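Local coordinates for uncharacterized protein (Bordetella bronchiseptica, PDB 4XG0), which probably acts as a kinase in the catabolism of acid sugars, as a member of the DUF1537 family, at residues Arg202-Ala207 and Gly228-Arg233. Numbering follows the deposited sequence.
Sequences RIAAAA and GVLGQR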
ATOM      1  N   ARG A 202       5.978  12.123  15.182  1.00 39.38           N
ATOM      2  CA  ARG A 202       5.226  12.184  16.432  1.00 42.65           C
ATOM      3  C   ARG A 202       4.958  10.796  17.042  1.00 43.20           C
ATOM      4  O   ARG A 202       4.867  10.660  18.266  1.00 36.09           O
ATOM      5  CB  ARG A 202       3.915  12.955  16.234  1.00 43.15           C
ATOM      6  CG  ARG A 202       4.126  14.386  15.756  1.00 45.83           C
ATOM      7  CD  ARG A 202       2.918  15.256  16.034  1.00 46.74           C
ATOM      8  NE  ARG A 202       1.752  14.919  15.218  1.00 41.32           N
ATOM      9  CZ  ARG A 202       0.535  14.670  15.693  1.00 43.53           C
ATOM     10  NH1 ARG A 202      -0.452  14.394  14.861  1.00 43.94           N
ATOM     11  NH2 ARG A 202       0.287  14.689  16.996  1.00 52.26           N
ATOM     12  N   ILE A 203       4.813   9.766  16.204  1.00 34.83           N
ATOM     13  CA  ILE A 203       4.600   8.428  16.736  1.00 38.40           C
ATOM     14  C   ILE A 203       5.887   7.935  17.414  1.00 36.25           C
ATOM     15  O   ILE A 203       5.854   7.274  18.455  1.00 35.62           O
ATOM     16  CB  ILE A 203       4.172   7.451  15.636  1.00 28.03           C
ATOM     17  CG1 ILE A 203       2.739   7.743  15.195  1.00 26.52           C
ATOM     18  CG2 ILE A 203       4.300   6.012  16.114  1.00 26.12           C
ATOM     19  CD1 ILE A 203       2.353   7.041  13.864  1.00 27.03           C
ATOM     20  N   ALA A 204       7.026   8.248  16.816  1.00 41.12           N
ATOM     21  CA  ALA A 204       8.301   7.841  17.390  1.00 36.42           C
ATOM     22  C   ALA A 204       8.497   8.508  18.754  1.00 41.04           C
ATOM     23  O   ALA A 204       8.958   7.881  19.706  1.00 41.41           O
ATOM     24  CB  ALA A 204       9.452   8.215  16.458  1.00 40.49           C
ATOM     25  N   ALA A 205       8.135   9.783  18.836  1.00 40.29           N
ATOM     26  CA  ALA A 205       8.255  10.527  20.085  1.00 44.51           C
ATOM     27  C   ALA A 205       7.385   9.930  21.195  1.00 47.18           C
ATOM     28  O   ALA A 205       7.705  10.062  22.385  1.00 41.30           O
ATOM     29  CB  ALA A 205       7.899  11.991  19.860  1.00 46.95           C
ATOM     30  N   ALA A 206       6.299   9.270  20.801  1.00 45.85           N
ATOM     31  CA  ALA A 206       5.319   8.727  21.747  1.00 41.55           C
ATOM     32  C   ALA A 206       5.570   7.255  22.064  1.00 36.58           C
ATOM     33  O   ALA A 206       4.702   6.567  22.586  1.00 38.12           O
ATOM     34  CB  ALA A 206       3.903   8.911  21.195  1.00 41.61           C
ATOM     35  N   ALA A 207       6.766   6.779  21.745  1.00 36.04           N
ATOM     36  CA  ALA A 207       7.134   5.394  21.982  1.00 36.09           C
ATOM     37  C   ALA A 207       6.982   5.077  23.464  1.00 37.64           C
ATOM     38  O   ALA A 207       7.108   5.964  24.298  1.00 45.89           O
ATOM     39  CB  ALA A 207       8.585   5.174  21.545  1.00 43.28           C
ATOM     40  N   GLY A 228       4.918   2.930   7.582  1.00 21.11           N
ATOM     41  CA  GLY A 228       5.911   2.535   6.600  1.00 25.72           C
ATOM     42  C   GLY A 228       7.224   3.272   6.788  1.00 27.82           C
ATOM     43  O   GLY A 228       8.289   2.661   6.776  1.00 28.06           O
ATOM     44  N   VAL A 229       7.141   4.592   6.945  1.00 24.90           N
ATOM     45  CA  VAL A 229       8.307   5.429   7.171  1.00 27.59           C
ATOM     46  C   VAL A 229       9.105   4.943   8.374  1.00 28.81           C
ATOM     47  O   VAL A 229      10.337   4.984   8.349  1.00 33.56           O
ATOM     48  CB  VAL A 229       7.899   6.897   7.371  1.00 31.12           C
ATOM     49  CG1 VAL A 229       9.066   7.726   7.886  1.00 43.98           C
ATOM     50  CG2 VAL A 229       7.353   7.474   6.064  1.00 39.11           C
ATOM     51  N   LEU A 230       8.412   4.521   9.437  1.00 31.86           N
ATOM     52  CA  LEU A 230       9.096   4.061  10.646  1.00 33.78           C
ATOM     53  C   LEU A 230       9.762   2.700  10.488  1.00 31.85           C
ATOM     54  O   LEU A 230      10.608   2.327  11.298  1.00 40.12           O
ATOM     55  CB  LEU A 230       8.160   4.026  11.853  1.00 30.08           C
ATOM     56  CG  LEU A 230       7.670   5.369  12.421  1.00 33.04           C
ATOM     57  CD1 LEU A 230       6.527   5.131  13.393  1.00 32.73           C
ATOM     58  CD2 LEU A 230       8.785   6.155  13.089  1.00 39.79           C
ATOM     59  N   GLY A 231       9.411   1.954   9.446  1.00 28.63           N
ATOM     60  CA  GLY A 231      10.139   0.731   9.128  1.00 35.06           C
ATOM     61  C   GLY A 231       9.947  -0.423  10.102  1.00 30.49           C
ATOM     62  O   GLY A 231       8.891  -0.600  10.681  1.00 30.70           O
ATOM     63  N   GLN A 232      11.003  -1.202  10.293  1.00 35.84           N
ATOM     64  CA  GLN A 232      10.911  -2.477  10.994  1.00 32.86           C
ATOM     65  C   GLN A 232      10.410  -2.357  12.437  1.00 31.39           C
ATOM     66  O   GLN A 232       9.667  -3.214  12.914  1.00 41.22           O
ATOM     67  CB  GLN A 232      12.276  -3.187  10.984  1.00 40.88           C
ATOM     68  CG  GLN A 232      12.274  -4.444  11.826  1.00 43.85           C
ATOM     69  CD  GLN A 232      13.481  -5.325  11.602  1.00 57.21           C
ATOM     70  OE1 GLN A 232      14.335  -5.039  10.759  1.00 61.57           O
ATOM     71  NE2 GLN A 232      13.545  -6.421  12.346  1.00 58.05           N
ATOM     72  N   ARG A 233      10.795  -1.284  13.119  1.00 33.29           N
ATOM     73  CA  ARG A 233      10.464  -1.120  14.535  1.00 34.89           C
ATOM     74  C   ARG A 233       8.972  -0.895  14.779  1.00 31.81           C
ATOM     75  O   ARG A 233       8.489  -1.110  15.894  1.00 38.05           O
ATOM     76  CB  ARG A 233      11.276   0.035  15.143  1.00 42.02           C
ATOM     77  CG  ARG A 233      10.824   1.422  14.710  1.00 42.19           C
ATOM     78  CD  ARG A 233      11.708   2.557  15.263  1.00 42.79           C
ATOM     79  NE  ARG A 233      11.752   2.604  16.723  1.00 56.71           N
ATOM     80  CZ  ARG A 233      11.790   3.723  17.452  1.00 53.18           C
ATOM     81  NH1 ARG A 233      11.783   4.915  16.871  1.00 56.56           N
ATOM     82  NH2 ARG A 233      11.830   3.654  18.775  1.00 52.31           N
TER
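The guanidinium of Arg-233, the flat group of this contact, meets Ala-204 obliquely, neither squarely over its plane nor at its rim: NH1 comes to 4.1 Å from the Ala-204 CB. Rather than a polar bond, this is a plain touch, with a charged end lying against a methyl. NE donates to the backbone O of Asp-133, which helps to orient the group. With CG between the backbone N and the carbonyl carbon (chi1 73°), the chain runs on toward helix 196-205, and a bend at chi3 (-60°) turns its end.

Leu-230 makes the apolar half of the contact, its two methyls dividing the work. CD1 packs against the Ile-203 CG2 at 3.6 Å, while CD2 rests on the Ala-204 CB at 4.0 Å. The Ile-203 CG2 stands anti to the backbone N, and CD1 lies alongside its bond to CB. Thus one leucine fork spans two consecutive helix residues, illustrating how the ends of neighbouring helices can meet through small and branched side chains, with backbones still 7.8 Å apart between the Ala-204 CA and the Leu-230 CA.

Helices 196-205 and 217-230 form two successive beta-alpha-beta crossovers in the parallel sheet of the sugar-binding domain. The first links adjacent strands 186-188 and 209-212; the second passes over strand 135-139 to reach 234-238. On the sheet, Ile-203 packs against Ile-135, Val-137 and Leu-188, and Arg-233 also touches Ile-135.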